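Local atomic coordinates of alpha-tubulin N-acetyltransferase (Danio rerio, PDB entry 4H6U), a protein that catalyses the transfer of an acetyl group from acetyl coenzyme A to a lysine of alpha-tubulin, as a member of the GNAT acetyltransferase clan. Residues L117-F122 against A150-D155. The protein carries 1 engineered substitution. Sequence-based numbering, arbitrary orientation.
Sequences LCVLAF and AQMAYD. Engineered in segment 117-122: A121 (natural residue Asp). With ACO (acetyl coenzyme *a), chain C.
In the acetyl-CoA cleft of this GNAT fold, parallel strands 117-124 and 153-155 pair through C118–A153 and V119–Y154, then splay so that the acetyl end of the cofactor enters between them. V119 N donates a hydrogen bond to A153 O (2.9 Å), V119 O accepts one from D155 N, and A153 N donates the third to L117 O. On one face C118 SG meets A153 CB at 3.8 Å, their short side chains leaving room for F181, which touches both. On the other, beta-branched V119 suits the strand: chi1 179° leaves CG2 beside the backbone N, nestled against M152 SD (3.4 Å) and Y154 CE1 (3.5 Å), which themselves touch. Beyond the pairing, the acetyl CH3 lies 3.3 Å from D155 O, and the flat F122 ring carries the cofactor methyl CEP 3.5 Å above its centre. With an alanine here, CEP is likely to lose that ring face, and a gap would open beside F161 and F164, whose rings meet F122 edge-to-face. A121, an engineered replacement of Asp, shares a classic beta bulge with L120 opposite K96. Helix 133-145 makes the crossover and packs on M152 and Y154; strand 90-99 runs antiparallel beside 117-124, and 181-182 antiparallel beside 153-155.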
# COMPACT_ATOMS: atom_id res chain seq x y z
N LEU A 117 7.21 -14.09 -4.36
CA LEU A 117 7.19 -12.65 -4.30
C LEU A 117 6.73 -12.12 -5.65
O LEU A 117 7.19 -12.60 -6.69
CB LEU A 117 8.59 -12.11 -3.99
CG LEU A 117 8.61 -10.62 -3.67
CD1 LEU A 117 7.98 -10.43 -2.31
CD2 LEU A 117 10.02 -10.09 -3.68
N CYS A 118 5.78 -11.19 -5.66
CA CYS A 118 5.26 -10.68 -6.92
C CYS A 118 5.54 -9.22 -7.06
O CYS A 118 5.53 -8.47 -6.07
CB CYS A 118 3.75 -10.87 -7.00
SG CYS A 118 3.22 -12.53 -6.79
N VAL A 119 5.73 -8.80 -8.29
CA VAL A 119 5.72 -7.37 -8.59
C VAL A 119 4.29 -6.95 -8.85
O VAL A 119 3.62 -7.57 -9.68
CB VAL A 119 6.60 -6.99 -9.79
CG1 VAL A 119 6.51 -5.48 -10.03
CG2 VAL A 119 8.02 -7.44 -9.55
N LEU A 120 3.82 -5.96 -8.10
CA LEU A 120 2.43 -5.49 -8.16
C LEU A 120 2.29 -4.14 -8.87
O LEU A 120 1.25 -3.83 -9.42
CB LEU A 120 1.85 -5.42 -6.74
CG LEU A 120 1.94 -6.76 -5.99
CD1 LEU A 120 1.55 -6.69 -4.53
CD2 LEU A 120 1.10 -7.78 -6.68
N ALA A 121 3.30 -3.28 -8.75
CA ALA A 121 3.27 -1.97 -9.42
C ALA A 121 4.70 -1.49 -9.63
O ALA A 121 5.57 -1.70 -8.78
CB ALA A 121 2.48 -0.96 -8.61
N PHE A 122 4.92 -0.87 -10.78
CA PHE A 122 6.25 -0.43 -11.17
C PHE A 122 6.10 0.78 -12.13
O PHE A 122 5.41 0.69 -13.13
CB PHE A 122 6.99 -1.57 -11.86
CG PHE A 122 8.47 -1.36 -11.96
CD1 PHE A 122 9.13 -0.44 -11.15
CD2 PHE A 122 9.21 -2.07 -12.88
CE1 PHE A 122 10.49 -0.25 -11.25
CE2 PHE A 122 10.57 -1.87 -12.99
CZ PHE A 122 11.21 -0.98 -12.16
N ALA A 150 13.78 -14.42 -11.99
CA ALA A 150 13.05 -15.60 -12.44
C ALA A 150 12.26 -16.31 -11.33
O ALA A 150 11.34 -17.06 -11.63
CB ALA A 150 13.97 -16.57 -13.10
N GLN A 151 12.55 -16.00 -10.06
CA GLN A 151 11.83 -16.66 -8.96
C GLN A 151 10.62 -15.90 -8.50
O GLN A 151 9.92 -16.35 -7.59
CB GLN A 151 12.73 -16.82 -7.73
CG GLN A 151 13.99 -17.64 -7.93
CD GLN A 151 14.95 -17.55 -6.74
OE1 GLN A 151 15.19 -16.47 -6.20
NE2 GLN A 151 15.44 -18.70 -6.29
N MET A 152 10.32 -14.79 -9.15
CA MET A 152 9.12 -14.04 -8.80
C MET A 152 8.07 -14.11 -9.90
O MET A 152 8.34 -14.54 -11.00
CB MET A 152 9.47 -12.59 -8.51
CG MET A 152 9.91 -11.83 -9.67
SD MET A 152 10.07 -10.10 -9.19
CE MET A 152 11.00 -10.26 -7.71
N ALA A 153 6.86 -13.72 -9.54
CA ALA A 153 5.75 -13.59 -10.48
C ALA A 153 5.42 -12.11 -10.76
O ALA A 153 5.70 -11.23 -9.94
CB ALA A 153 4.52 -14.29 -9.91
N TYR A 154 4.87 -11.85 -11.93
CA TYR A 154 4.60 -10.48 -12.33
C TYR A 154 3.12 -10.30 -12.64
O TYR A 154 2.55 -10.97 -13.51
CB TYR A 154 5.47 -10.12 -13.53
CG TYR A 154 6.95 -10.23 -13.21
CD1 TYR A 154 7.66 -9.14 -12.71
CD2 TYR A 154 7.62 -11.45 -13.33
CE1 TYR A 154 9.02 -9.25 -12.40
CE2 TYR A 154 8.97 -11.58 -13.02
CZ TYR A 154 9.66 -10.47 -12.54
OH TYR A 154 11.00 -10.62 -12.24
N ASP A 155 2.48 -9.42 -11.88
CA ASP A 155 1.04 -9.24 -12.00
C ASP A 155 0.68 -8.27 -13.15
O ASP A 155 0.92 -7.07 -13.06
CB ASP A 155 0.55 -8.69 -10.69
CG ASP A 155 -0.94 -8.62 -10.60
OD1 ASP A 155 -1.66 -8.78 -11.59
OD2 ASP A 155 -1.39 -8.41 -9.47
N1A ACO C . 9.35 1.41 -24.76
C2A ACO C . 9.93 0.16 -24.62
N3A ACO C . 10.69 -0.25 -23.62
C4A ACO C . 10.95 0.71 -22.63
C5A ACO C . 10.45 2.02 -22.67
C6A ACO C . 9.62 2.34 -23.80
N6A ACO C . 9.04 3.55 -24.00
N7A ACO C . 10.91 2.71 -21.51
C8A ACO C . 11.71 1.81 -20.82
N9A ACO C . 11.74 0.59 -21.51
C1B ACO C . 12.40 -0.67 -21.23
C2B ACO C . 13.31 -1.12 -22.36
O2B ACO C . 13.62 -2.48 -22.27
C3B ACO C . 14.59 -0.28 -21.94
O3B ACO C . 15.71 -0.74 -22.44
P3B ACO C . 16.22 0.09 -24.00
O7A ACO C . 17.50 -0.67 -24.15
O8A ACO C . 15.06 -0.32 -24.88
O9A ACO C . 16.29 1.53 -23.60
C4B ACO C . 14.58 -0.43 -20.45
O4B ACO C . 13.17 -0.53 -20.06
C5B ACO C . 15.28 0.78 -19.82
O5B ACO C . 15.84 0.52 -18.59
P1A ACO C . 15.57 1.62 -17.38
O1A ACO C . 16.32 1.06 -16.22
O2A ACO C . 15.77 3.03 -17.89
O3A ACO C . 13.95 1.43 -17.04
P2A ACO C . 13.01 2.64 -16.72
O4A ACO C . 13.44 3.48 -15.57
O5A ACO C . 12.37 3.28 -17.91
O6A ACO C . 11.63 1.77 -15.88
CBP ACO C . 9.48 0.90 -16.32
CCP ACO C . 10.99 0.73 -16.50
CDP ACO C . 8.68 -0.21 -17.02
CEP ACO C . 9.13 0.96 -14.80
CAP ACO C . 9.15 2.29 -16.95
OAP ACO C . 9.42 2.39 -18.33
C9P ACO C . 7.74 2.82 -16.54
O9P ACO C . 7.59 3.25 -15.42
N8P ACO C . 6.55 2.83 -17.20
C7P ACO C . 6.19 2.43 -18.47
C6P ACO C . 4.60 2.23 -18.58
C5P ACO C . 3.84 1.58 -17.36
O5P ACO C . 2.67 1.89 -17.08
N4P ACO C . 4.52 0.61 -16.55
C3P ACO C . 3.95 -0.14 -15.36
C2P ACO C . 4.43 -1.62 -15.06
S1P ACO C . 3.17 -3.11 -14.94
C ACO C . 3.09 -3.53 -13.20
O ACO C . 3.40 -2.70 -12.44
CH3 ACO C . 3.39 -4.96 -12.82